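PDB 7B21: carbohydrate binding protein, putative, cbp2D, which probably transfers electrons through a covalently bound heme c in its X183 domain, the c-type cytochrome piece of a larger, putatively polysaccharide-binding protein. Local coordinates for residues G72-T75 with G76-A80. Residues are numbered along the deposited sequence; the frame is centred on the assembly and turned at random. Where two conformers were deposited one is given.
With NA (sodium ion), chain C.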
# COMPACT_ATOMS: atom_id res chain seq x y z
N GLY A 72 5.96 -7.62 -8.92
CA GLY A 72 5.97 -6.91 -10.19
C GLY A 72 4.62 -6.48 -10.66
O GLY A 72 4.57 -5.70 -11.62
N SER A 73 3.54 -6.90 -10.00
CA SER A 73 2.18 -6.60 -10.49
C SER A 73 1.78 -5.15 -10.18
O SER A 73 0.91 -4.68 -10.86
CB SER A 73 1.17 -7.63 -10.06
OG SER A 73 1.02 -7.65 -8.65
N CYS A 74 2.42 -4.47 -9.23
CA CYS A 74 2.08 -3.07 -8.90
C CYS A 74 3.37 -2.29 -8.81
O CYS A 74 4.12 -2.48 -7.84
CB CYS A 74 1.28 -2.97 -7.62
SG CYS A 74 0.76 -1.28 -7.21
N THR A 75 3.61 -1.44 -9.81
CA THR A 75 4.78 -0.57 -9.89
C THR A 75 4.28 0.76 -10.44
O THR A 75 3.10 0.91 -10.74
CB THR A 75 5.88 -1.18 -10.76
OG1 THR A 75 5.39 -1.26 -12.10
CG2 THR A 75 6.33 -2.54 -10.31
N GLY A 76 5.17 1.71 -10.65
CA GLY A 76 4.82 2.91 -11.43
C GLY A 76 3.57 3.58 -10.91
O GLY A 76 3.45 3.90 -9.73
N GLN A 77 2.63 3.84 -11.83
CA GLN A 77 1.42 4.58 -11.45
C GLN A 77 0.58 3.82 -10.42
O GLN A 77 -0.04 4.46 -9.57
CB GLN A 77 0.60 4.93 -12.70
CG GLN A 77 -0.48 5.96 -12.46
CD GLN A 77 0.03 7.34 -12.14
OE1 GLN A 77 0.77 7.94 -12.92
NE2 GLN A 77 -0.39 7.89 -11.01
N CYS A 78 0.52 2.50 -10.52
CA CYS A 78 -0.21 1.70 -9.51
C CYS A 78 0.31 2.04 -8.14
O CYS A 78 -0.45 2.30 -7.19
CB CYS A 78 -0.03 0.22 -9.81
SG CYS A 78 -0.74 -0.86 -8.54
N ALA A 79 1.63 2.03 -7.98
CA ALA A 79 2.26 2.27 -6.68
C ALA A 79 2.02 3.71 -6.22
O ALA A 79 1.76 3.94 -5.03
CB ALA A 79 3.73 1.92 -6.76
N ALA A 80 2.11 4.66 -7.14
CA ALA A 80 1.83 6.05 -6.80
C ALA A 80 0.38 6.23 -6.33
O ALA A 80 0.12 6.95 -5.38
CB ALA A 80 2.14 6.93 -7.99
NA NA C . 5.23 -3.95 -6.45
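Cys74 and Thr75 run in extended conformation up to helix 76-86, and the chain bends at Gly76, which has a positive phi of 52°. This places the CA atoms of Cys74 and Cys78 5.3 Å apart. A disulfide joins the two residues, with Cys74 SG 2.0 Å from Cys78 SG and a torsion of -103° about the S-S bond. Both sulfurs lie anti to their own backbone N, and the bridge thereby spans from the loop to the helix. It ties the loop residue Cys74 to Cys78 of helix 76-86, four positions on. Cys74 SG also lies 3.5 Å from Ala79 N, the residue after its disulfide partner. The carbonyl of Thr75 points toward Ala79. Thr75 O accepts a weak hydrogen bond from Ala79 N, 3.3 Å away, and the Ala79 methyl packs against the Thr75 backbone, with Ala79 CB 3.9 Å from Thr75 C. Gly76 O accepts from Ala80 N.

The backbone of Cys74 has a second role. Cys74 O binds the sodium ion at 2.3 Å, and the carbonyl oxygens of Ile62, Ser63, Met66 and Glu71 complete the site. Met66 is also an axial ligand of the heme iron, and the Cys74 side chain comes within about 4 Å of the heme. Cys78 touches Gln17 in a loop. Within the cytochrome c domain, the i to i+4 disulfide thus pins the end of the loop onto helix 76-86, beside the sodium site and the heme. Thr75 touches Ser63, and Ala79 touches Ile62 and Ser63, on helix 58-65.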